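Local coordinates for 190aa long hypothetical protein (Pyrococcus horikoshii, PDB 2DDZ) that is of unknown function but forms a hexamer and belongs to a family related to class II tRNA synthetases, so its fold may be akin to their catalytic domain, at residues Y71-F76 and I132-G137. Residues are numbered along the deposited sequence; the frame is centred on the assembly and turned at random.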
loop_
_atom_site.group_PDB
_atom_site.type_symbol
_atom_site.label_atom_id
_atom_site.label_comp_id
_atom_site.label_asym_id
_atom_site.label_seq_id
_atom_site.Cartn_x
_atom_site.Cartn_y
_atom_site.Cartn_z
ATOM N N TYR E 71 14.421 -12.883 -20.761
ATOM C CA TYR E 71 13.821 -13.335 -19.508
ATOM C C TYR E 71 12.684 -12.392 -19.193
ATOM O O TYR E 71 12.892 -11.190 -19.059
ATOM C CB TYR E 71 14.805 -13.300 -18.333
ATOM C CG TYR E 71 16.054 -14.113 -18.523
ATOM C CD1 TYR E 71 17.061 -13.676 -19.379
ATOM C CD2 TYR E 71 16.243 -15.316 -17.833
ATOM C CE1 TYR E 71 18.235 -14.408 -19.547
ATOM C CE2 TYR E 71 17.421 -16.063 -17.996
ATOM C CZ TYR E 71 18.412 -15.595 -18.857
ATOM O OH TYR E 71 19.576 -16.298 -19.029
ATOM N N ILE E 72 11.481 -12.931 -19.085
ATOM C CA ILE E 72 10.333 -12.111 -18.767
ATOM C C ILE E 72 9.761 -12.582 -17.460
ATOM O O ILE E 72 9.272 -13.702 -17.333
ATOM C CB ILE E 72 9.284 -12.169 -19.864
ATOM C CG1 ILE E 72 9.760 -11.314 -21.031
ATOM C CG2 ILE E 72 7.940 -11.661 -19.348
ATOM C CD1 ILE E 72 9.092 -11.683 -22.278
ATOM N N LEU E 73 9.847 -11.698 -16.480
ATOM C CA LEU E 73 9.382 -11.983 -15.152
ATOM C C LEU E 73 8.154 -11.170 -14.756
ATOM O O LEU E 73 8.063 -9.977 -15.056
ATOM C CB LEU E 73 10.526 -11.717 -14.181
ATOM C CG LEU E 73 10.228 -11.888 -12.698
ATOM C CD1 LEU E 73 9.828 -13.329 -12.426
ATOM C CD2 LEU E 73 11.457 -11.503 -11.899
ATOM N N GLU E 74 7.195 -11.834 -14.111
ATOM C CA GLU E 74 6.000 -11.160 -13.621
ATOM C C GLU E 74 5.692 -11.642 -12.209
ATOM O O GLU E 74 5.596 -12.833 -11.942
ATOM C CB GLU E 74 4.786 -11.385 -14.527
ATOM C CG GLU E 74 3.590 -10.500 -14.126
ATOM C CD GLU E 74 2.575 -10.312 -15.253
ATOM O OE1 GLU E 74 2.451 -11.212 -16.105
ATOM O OE2 GLU E 74 1.880 -9.273 -15.281
ATOM N N LEU E 75 5.568 -10.684 -11.302
ATOM C CA LEU E 75 5.288 -10.976 -9.910
ATOM C C LEU E 75 4.092 -10.167 -9.431
ATOM O O LEU E 75 4.080 -8.932 -9.481
ATOM C CB LEU E 75 6.516 -10.652 -9.047
ATOM C CG LEU E 75 7.781 -11.449 -9.370
ATOM C CD1 LEU E 75 8.884 -11.062 -8.421
ATOM C CD2 LEU E 75 7.487 -12.940 -9.255
ATOM N N PHE E 76 3.087 -10.877 -8.956
ATOM C CA PHE E 76 1.893 -10.239 -8.467
ATOM C C PHE E 76 2.057 -9.886 -6.998
ATOM O O PHE E 76 1.442 -10.474 -6.110
ATOM C CB PHE E 76 0.698 -11.155 -8.713
ATOM C CG PHE E 76 0.437 -11.396 -10.171
ATOM C CD1 PHE E 76 1.147 -12.371 -10.870
ATOM C CD2 PHE E 76 -0.485 -10.603 -10.864
ATOM C CE1 PHE E 76 0.941 -12.556 -12.246
ATOM C CE2 PHE E 76 -0.701 -10.780 -12.240
ATOM C CZ PHE E 76 0.013 -11.756 -12.930
ATOM N N ILE E 132 4.458 -6.561 -10.992
ATOM C CA ILE E 132 5.829 -6.135 -11.243
ATOM C C ILE E 132 6.239 -6.868 -12.516
ATOM O O ILE E 132 5.988 -8.071 -12.649
ATOM C CB ILE E 132 6.791 -6.569 -10.114
ATOM C CG1 ILE E 132 6.659 -5.638 -8.905
ATOM C CG2 ILE E 132 8.216 -6.576 -10.624
ATOM C CD1 ILE E 132 5.305 -5.691 -8.256
ATOM N N LYS E 133 6.865 -6.146 -13.440
ATOM C CA LYS E 133 7.303 -6.711 -14.705
ATOM C C LYS E 133 8.758 -6.404 -14.978
ATOM O O LYS E 133 9.157 -5.239 -15.009
ATOM C CB LYS E 133 6.449 -6.170 -15.856
ATOM C CG LYS E 133 5.104 -6.840 -15.960
ATOM C CD LYS E 133 5.278 -8.345 -16.136
ATOM C CE LYS E 133 6.013 -8.710 -17.441
ATOM N NZ LYS E 133 5.089 -9.067 -18.564
ATOM N N ILE E 134 9.540 -7.456 -15.204
ATOM C CA ILE E 134 10.974 -7.330 -15.466
ATOM C C ILE E 134 11.452 -8.028 -16.739
ATOM O O ILE E 134 11.032 -9.138 -17.042
ATOM C CB ILE E 134 11.815 -7.950 -14.307
ATOM C CG1 ILE E 134 11.486 -7.288 -12.972
ATOM C CG2 ILE E 134 13.295 -7.833 -14.618
ATOM C CD1 ILE E 134 11.127 -5.844 -13.097
ATOM N N HIS E 135 12.340 -7.382 -17.480
ATOM C CA HIS E 135 12.917 -8.013 -18.657
ATOM C C HIS E 135 14.433 -8.019 -18.566
ATOM O O HIS E 135 15.042 -7.049 -18.135
ATOM C CB HIS E 135 12.534 -7.313 -19.970
ATOM C CG HIS E 135 13.285 -7.837 -21.164
ATOM N ND1 HIS E 135 14.411 -7.222 -21.669
ATOM C CD2 HIS E 135 13.110 -8.961 -21.905
ATOM C CE1 HIS E 135 14.896 -7.942 -22.667
ATOM N NE2 HIS E 135 14.127 -9.001 -22.829
ATOM N N ILE E 136 15.039 -9.133 -18.951
ATOM C CA ILE E 136 16.490 -9.228 -18.981
ATOM C C ILE E 136 16.795 -9.832 -20.335
ATOM O O ILE E 136 16.106 -10.749 -20.773
ATOM C CB ILE E 136 17.087 -10.167 -17.917
ATOM C CG1 ILE E 136 16.864 -9.616 -16.509
ATOM C CG2 ILE E 136 18.576 -10.352 -18.190
ATOM C CD1 ILE E 136 15.462 -9.827 -16.019
ATOM N N GLY E 137 17.820 -9.306 -20.995
ATOM C CA GLY E 137 18.200 -9.810 -22.295
ATOM C C GLY E 137 19.701 -9.980 -22.343
ATOM O O GLY E 137 20.433 -9.103 -21.900
HETATM O O HOH W 1 4.000 -12.093 -18.017
#
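Lys133 folds back over the strand beside it and lays its CD against Glu74 CG at 3.4 Å, the closest side-chain meeting between 71-76 and 132-137 and the tight part of the contact. Its chain is bent at chi2, chi3 and chi4, which carries CE above Leu73 O and NZ to within 3.9 Å of Ile72 CG2. Glu74 OE1 and Lys133 NZ stay 4.2 Å apart, short of a salt bridge. A water links them instead, giving a proton to OE1 at 2.6 Å and receiving a longer bond from NZ. Each end is also held by the chain around it: NZ by the carbonyls of Ala20 and Arg22, OE2 by Ser131 OG and His24 N. Replacing Glu74 by an alanine would probably leave Ser131 OG and His24 N without their carboxylate partner, Lys133 CD without its packing and the water without one anchor.

Further along this face, the edge of the His135 ring approaches Ile72 CG1 more loosely, at 4.2 Å from CD2, while Tyr16 stacks on the imidazole and His70 bonds to NE2. The reverse face is largely apolar and also looser. Tyr71, with CG beside its own backbone N (chi1 -58°), brings CD1 to 3.8 Å from Ile136 CB; Ile136 O lies nearer, in plane at the ring edge, and the hydroxyl bonds to Ser168 OG. Leu73 meets Ile134 CB to CB at 4.0 Å. Helix 81-100 covers Leu73, Leu75 and Ile136 here. Six backbone hydrogen bonds join the strands, the one from Leu73 N to Ile134 O nearly straight at 179°. With strands 36-45 and 118-128 bonded to the outer edges, this is a regular antiparallel pair inside a mixed beta-sheet, one face against a helix and the other bearing a buried polar cluster.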